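PDB 4D7Q: ralf, proline/betaine transporter from Legionella pneumophila, which probably acts as a guanine nucleotide exchange factor, here as an engineered chimera joining the Sec7 domain of one bacterial RalF to the capping domain of another. Local coordinates for residues G167-L172 / F185-Y190; T262-S267 / Q281-S286. The protein carries 2 engineered substitutions. All blocks are in the same frame, centred on the assembly; numbering follows the deposited sequence.

Interaction 1: residues G167-L172 / F185-Y190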
loop_
_atom_site.group_PDB
_atom_site.type_symbol
_atom_site.label_atom_id
_atom_site.label_comp_id
_atom_site.label_asym_id
_atom_site.label_seq_id
_atom_site.Cartn_x
_atom_site.Cartn_y
_atom_site.Cartn_z
ATOM N N GLY A 167 5.217 -11.699 26.997
ATOM C CA GLY A 167 5.464 -12.222 25.663
ATOM C C GLY A 167 5.896 -11.112 24.739
ATOM O O GLY A 167 6.805 -11.296 23.927
ATOM N N LEU A 168 5.286 -9.927 24.911
ATOM C CA LEU A 168 5.608 -8.755 24.096
ATOM C C LEU A 168 7.026 -8.270 24.357
ATOM O O LEU A 168 7.741 -7.985 23.398
ATOM C CB LEU A 168 4.579 -7.619 24.280
ATOM C CG LEU A 168 4.824 -6.355 23.409
ATOM C CD1 LEU A 168 4.700 -6.659 21.895
ATOM C CD2 LEU A 168 3.966 -5.182 23.851
ATOM N N LYS A 169 7.444 -8.248 25.643
ATOM C CA LYS A 169 8.804 -7.852 26.054
ATOM C C LYS A 169 9.836 -8.818 25.476
ATOM O O LYS A 169 10.838 -8.380 24.916
ATOM C CB LYS A 169 8.910 -7.804 27.589
ATOM C CG LYS A 169 8.169 -6.608 28.216
ATOM C CD LYS A 169 7.878 -6.900 29.671
ATOM C CE LYS A 169 7.461 -5.674 30.429
ATOM N NZ LYS A 169 7.242 -5.998 31.863
ATOM N N ARG A 170 9.564 -10.129 25.559
ATOM C CA ARG A 170 10.463 -11.160 24.993
ATOM C C ARG A 170 10.514 -10.992 23.473
ATOM O O ARG A 170 11.571 -11.053 22.879
ATOM C CB ARG A 170 9.947 -12.585 25.335
ATOM C CG ARG A 170 10.112 -13.001 26.789
ATOM C CD ARG A 170 11.537 -13.314 27.166
ATOM N NE ARG A 170 12.029 -14.567 26.581
ATOM C CZ ARG A 170 13.211 -15.101 26.866
ATOM N NH1 ARG A 170 14.029 -14.500 27.719
ATOM N NH2 ARG A 170 13.590 -16.232 26.293
ATOM N N ASN A 171 9.366 -10.698 22.856
ATOM C CA ASN A 171 9.255 -10.520 21.407
ATOM C C ASN A 171 10.041 -9.343 20.823
ATOM O O ASN A 171 10.438 -9.403 19.655
ATOM C CB ASN A 171 7.773 -10.420 21.009
ATOM C CG ASN A 171 7.587 -10.546 19.523
ATOM O OD1 ASN A 171 7.619 -11.640 18.950
ATOM N ND2 ASN A 171 7.530 -9.415 18.874
ATOM N N LEU A 172 10.217 -8.262 21.594
ATOM C CA LEU A 172 10.882 -7.038 21.149
ATOM C C LEU A 172 12.354 -6.895 21.587
ATOM O O LEU A 172 12.969 -5.869 21.312
ATOM C CB LEU A 172 10.041 -5.791 21.517
ATOM C CG LEU A 172 8.728 -5.646 20.740
ATOM C CD1 LEU A 172 7.806 -4.645 21.401
ATOM C CD2 LEU A 172 8.975 -5.339 19.255
ATOM N N PHE A 185 7.447 1.379 29.273
ATOM C CA PHE A 185 6.970 1.811 27.951
ATOM C C PHE A 185 6.149 0.676 27.302
ATOM O O PHE A 185 5.055 0.929 26.792
ATOM C CB PHE A 185 8.158 2.219 27.047
ATOM C CG PHE A 185 7.791 2.491 25.601
ATOM C CD1 PHE A 185 7.277 3.719 25.216
ATOM C CD2 PHE A 185 7.995 1.527 24.622
ATOM C CE1 PHE A 185 6.914 3.959 23.887
ATOM C CE2 PHE A 185 7.638 1.771 23.293
ATOM C CZ PHE A 185 7.112 2.988 22.933
ATOM N N LEU A 186 6.682 -0.570 27.338
ATOM C CA LEU A 186 6.008 -1.731 26.751
ATOM C C LEU A 186 4.758 -2.170 27.507
ATOM O O LEU A 186 3.832 -2.674 26.886
ATOM C CB LEU A 186 6.970 -2.916 26.569
ATOM C CG LEU A 186 8.048 -2.743 25.482
ATOM C CD1 LEU A 186 8.862 -4.024 25.319
ATOM C CD2 LEU A 186 7.441 -2.264 24.145
ATOM N N GLU A 187 4.734 -1.995 28.842
ATOM C CA GLU A 187 3.545 -2.335 29.641
ATOM C C GLU A 187 2.389 -1.405 29.271
ATOM O O GLU A 187 1.251 -1.857 29.145
ATOM C CB GLU A 187 3.850 -2.220 31.132
ATOM C CG GLU A 187 4.675 -3.368 31.667
ATOM C CD GLU A 187 5.395 -3.076 32.968
ATOM O OE1 GLU A 187 4.982 -2.143 33.691
ATOM O OE2 GLU A 187 6.370 -3.795 33.272
ATOM N N GLU A 188 2.723 -0.152 29.037
ATOM C CA GLU A 188 1.797 0.882 28.629
ATOM C C GLU A 188 1.355 0.708 27.170
ATOM O O GLU A 188 0.203 0.835 26.859
ATOM C CB GLU A 188 2.394 2.264 28.867
ATOM C CG GLU A 188 2.504 2.623 30.337
ATOM C CD GLU A 188 3.442 3.787 30.664
ATOM O OE1 GLU A 188 4.186 4.288 29.784
ATOM O OE2 GLU A 188 3.444 4.200 31.845
ATOM N N LEU A 189 2.303 0.407 26.308
ATOM C CA LEU A 189 2.032 0.055 24.943
ATOM C C LEU A 189 1.016 -1.079 24.842
ATOM O O LEU A 189 0.024 -0.938 24.207
ATOM C CB LEU A 189 3.311 -0.303 24.217
ATOM C CG LEU A 189 3.121 -0.469 22.719
ATOM C CD1 LEU A 189 3.795 0.604 21.898
ATOM C CD2 LEU A 189 3.589 -1.820 22.291
ATOM N N TYR A 190 1.291 -2.173 25.526
ATOM C CA TYR A 190 0.382 -3.288 25.612
ATOM C C TYR A 190 -1.020 -2.946 26.153
ATOM O O TYR A 190 -1.981 -3.336 25.580
ATOM C CB TYR A 190 1.003 -4.421 26.401
ATOM C CG TYR A 190 0.273 -5.721 26.282
ATOM C CD1 TYR A 190 -0.822 -6.001 27.065
ATOM C CD2 TYR A 190 0.691 -6.670 25.396
ATOM C CE1 TYR A 190 -1.494 -7.184 26.943
ATOM C CE2 TYR A 190 0.032 -7.861 25.270
ATOM C CZ TYR A 190 -1.060 -8.109 26.050
ATOM O OH TYR A 190 -1.701 -9.279 25.936
#

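Interaction 2: residues T262-S267 / Q281-S286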
loop_
_atom_site.group_PDB
_atom_site.type_symbol
_atom_site.label_atom_id
_atom_site.label_comp_id
_atom_site.label_asym_id
_atom_site.label_seq_id
_atom_site.Cartn_x
_atom_site.Cartn_y
_atom_site.Cartn_z
ATOM N N THR A 262 3.363 -8.685 5.494
ATOM C CA THR A 262 2.306 -8.462 4.490
ATOM C C THR A 262 2.103 -9.636 3.547
ATOM O O THR A 262 1.104 -9.674 2.813
ATOM C CB THR A 262 2.665 -7.248 3.608
ATOM O OG1 THR A 262 3.880 -7.521 2.954
ATOM C CG2 THR A 262 2.766 -5.950 4.371
ATOM N N GLY A 263 3.066 -10.552 3.533
ATOM C CA GLY A 263 3.015 -11.708 2.651
ATOM C C GLY A 263 3.464 -11.406 1.238
ATOM O O GLY A 263 3.354 -12.262 0.352
ATOM N N TYR A 264 3.990 -10.188 1.015
ATOM C CA TYR A 264 4.483 -9.765 -0.292
ATOM C C TYR A 264 5.751 -10.517 -0.588
ATOM O O TYR A 264 6.739 -10.329 0.126
ATOM C CB TYR A 264 4.736 -8.249 -0.270
ATOM C CG TYR A 264 5.334 -7.650 -1.519
ATOM C CD1 TYR A 264 4.749 -7.858 -2.770
ATOM C CD2 TYR A 264 6.383 -6.743 -1.438
ATOM C CE1 TYR A 264 5.260 -7.251 -3.919
ATOM C CE2 TYR A 264 6.916 -6.141 -2.578
ATOM C CZ TYR A 264 6.356 -6.402 -3.817
ATOM O OH TYR A 264 6.873 -5.769 -4.913
ATOM N N LYS A 265 5.705 -11.412 -1.589
ATOM C CA LYS A 265 6.851 -12.241 -1.971
ATOM C C LYS A 265 7.756 -11.515 -2.968
ATOM O O LYS A 265 8.907 -11.901 -3.146
ATOM C CB LYS A 265 6.413 -13.609 -2.534
ATOM C CG LYS A 265 5.594 -14.479 -1.580
ATOM C CD LYS A 265 6.409 -14.936 -0.359
ATOM C CE LYS A 265 5.528 -15.407 0.763
ATOM N NZ LYS A 265 6.324 -15.967 1.891
ATOM N N GLY A 266 7.233 -10.471 -3.595
ATOM C CA GLY A 266 7.989 -9.692 -4.560
ATOM C C GLY A 266 7.223 -9.443 -5.834
ATOM O O GLY A 266 6.078 -9.904 -5.994
ATOM N N SER A 267 7.860 -8.697 -6.744
ATOM C CA SER A 267 7.246 -8.315 -8.018
ATOM C C SER A 267 7.961 -8.881 -9.235
ATOM O O SER A 267 9.185 -8.773 -9.359
ATOM C CB SER A 267 7.158 -6.795 -8.149
ATOM O OG SER A 267 6.113 -6.236 -7.370
ATOM N N GLN A 281 2.434 -8.329 -8.639
ATOM C CA GLN A 281 2.731 -8.351 -7.201
ATOM C C GLN A 281 2.163 -9.653 -6.664
ATOM O O GLN A 281 0.976 -9.923 -6.853
ATOM C CB GLN A 281 2.110 -7.179 -6.479
ATOM C CG GLN A 281 2.658 -5.815 -6.899
ATOM C CD GLN A 281 1.836 -4.752 -6.226
ATOM O OE1 GLN A 281 1.654 -4.765 -5.009
ATOM N NE2 GLN A 281 1.259 -3.858 -7.003
ATOM N N VAL A 282 3.041 -10.485 -6.065
ATOM C CA VAL A 282 2.745 -11.815 -5.514
ATOM C C VAL A 282 2.688 -11.746 -3.972
ATOM O O VAL A 282 3.658 -11.332 -3.328
ATOM C CB VAL A 282 3.760 -12.905 -5.989
ATOM C CG1 VAL A 282 3.465 -14.272 -5.328
ATOM C CG2 VAL A 282 3.769 -13.040 -7.523
ATOM N N TYR A 283 1.569 -12.224 -3.410
ATOM C CA TYR A 283 1.295 -12.309 -1.975
ATOM C C TYR A 283 0.898 -13.690 -1.599
ATOM O O TYR A 283 0.013 -14.277 -2.223
ATOM C CB TYR A 283 0.147 -11.376 -1.568
ATOM C CG TYR A 283 0.446 -9.922 -1.819
ATOM C CD1 TYR A 283 0.267 -9.361 -3.086
ATOM C CD2 TYR A 283 0.930 -9.105 -0.803
ATOM C CE1 TYR A 283 0.588 -8.032 -3.335
ATOM C CE2 TYR A 283 1.206 -7.764 -1.031
ATOM C CZ TYR A 283 1.022 -7.229 -2.296
ATOM O OH TYR A 283 1.336 -5.918 -2.528
ATOM N N LYS A 284 1.527 -14.217 -0.569
ATOM C CA LYS A 284 1.181 -15.542 -0.058
ATOM C C LYS A 284 1.169 -15.462 1.483
ATOM O O LYS A 284 2.031 -14.756 2.040
ATOM C CB LYS A 284 2.178 -16.618 -0.541
ATOM C CG LYS A 284 2.153 -16.885 -2.057
ATOM C CD LYS A 284 2.760 -18.232 -2.445
ATOM C CE LYS A 284 4.248 -18.302 -2.191
ATOM N NZ LYS A 284 4.719 -19.709 -2.076
ATOM N N PRO A 285 0.201 -16.132 2.168
ATOM C CA PRO A 285 0.187 -16.124 3.653
ATOM C C PRO A 285 1.566 -16.363 4.258
ATOM O O PRO A 285 2.285 -17.276 3.855
ATOM C CB PRO A 285 -0.801 -17.250 4.010
ATOM C CG PRO A 285 -1.743 -17.242 2.870
ATOM C CD PRO A 285 -0.890 -16.985 1.646
ATOM N N SER A 286 1.941 -15.485 5.167
ATOM C CA SER A 286 3.227 -15.513 5.798
ATOM C C SER A 286 3.104 -15.438 7.325
ATOM O O SER A 286 2.056 -15.285 7.840
ATOM C CB SER A 286 4.064 -14.352 5.273
ATOM O OG SER A 286 4.349 -14.512 3.927
HETATM O O HOH W 1 6.857 -13.715 3.258
#

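Interaction 1: residues G167-L172 / F185-Y190
Leu186 and Lys169 lie at the centre of this helix-to-helix contact. The CD1 methyl of Leu186 rests on the backbone of Lys169, 3.9 Å from its CA, and also touches CG of the same residue. The two side chains point opposite ways as they pass. The other methyl, Leu186 CD2, packs 3.7 Å from Leu172 CD1. The two branches of Leu186 thus touch Lys169 on helix 165-171 and Leu172, three residues on.

Leu168 fills the other half of the apolar contact. Its CG is anti to the backbone N (chi1 -178°), and the side chain reaches the second helix through CD2. This methyl lies 3.7 Å from Leu189 CD2, where the two leucine side chains meet nearly perpendicular. It also sits in the plane of the Tyr190 ring, at its edge, 3.9 Å from CD2 of the tyrosine.

A salt bridge borders this apolar patch. Both chains are extended beyond CG. Lys169 NZ donates to Glu187 OE2 at 2.8 Å, meeting the anti lone pair, on the side away from the other carboxylate oxygen. The aliphatic end of the lysine is in touch as well, with CE 3.8 Å from Glu187 CG.

Neighbouring elements surround these groups. The Tyr190 hydroxyl is hydrogen-bonded to the carbonyl of Met163. Leu172 also packs on Leu140 and Leu141 of helix 135-152, and Leu189 on Phe93 and Val94 of helix 93-102. Phe181 touches both Leu172 and Leu186.

The axes of the short segments come within 10.1 Å of each other, at 123° between their N-to-C directions, a steep crossing. The contact joins consecutive helices 165-171 and 183-195 through a leucine-rich interface, within the all-helical Sec7 domain.

Interaction 2: residues T262-S267 / Q281-S286
Residues 264-267 and 281-283 run antiparallel; the axes of these short strand segments approach to 4.6 Å, with 164° between their directions. They belong to a beta hairpin of the capping domain's antiparallel sheet. Tyr264 with Tyr283 and Ser267 with Gln281 are non-hydrogen-bonded pairs. Between them, Lys265 and Gly266 together face Val282, a beta bulge. Val282 O accepts from Lys265 N at 2.7 Å, while Val282 N donates to Gly266 O. Gly263, with positive phi, departs from the preceding helix's angles, and its O accepts from Lys284 N at 2.8 Å.

Tyr264 and Tyr283 share one face of the sheet. Their rings are oblique, with planes at 36°. Tyr264 CD1 stands over one face of the Tyr283 ring, near its rim, and Tyr264 CB lies 3.6 Å from Tyr283 CE2. Each hydroxyl donates within its own segment, Tyr264 OH to Ser267 OG and Tyr283 OH to Gln281 OE1, the latter in the carbonyl plane. Tyr283 OH also bonds to Ala110 N in the Sec7 part of the fusion.

Lys265 bends at chi2 (-66°) and runs across Lys284 toward Ser286. Lys265 NZ donates to Ser286 OG at 3.2 Å; a water joins the same atoms, 2.7 Å from each.

Interactions 1 and 2 lie in different parts of the chimera, the Sec7 domain and the capping domain. Their centres are about 28 Å apart and their nearest atoms about 13 Å apart, so they do not touch. Both segments of interaction 1 precede those of interaction 2 along the chain. Interaction 1 is the more peripheral: its centre lies about 27 Å from the chain centre, against about 12 Å for interaction 2. Interaction 2 meets the other part of the fusion through Glu109, Ala110 and Ile113, with a weak hydrogen bond to Gln111. Because the parts come from different bacteria, these junction contacts belong to the engineered protein. A glycerol lies near each interaction, probably from the crystallisation liquor.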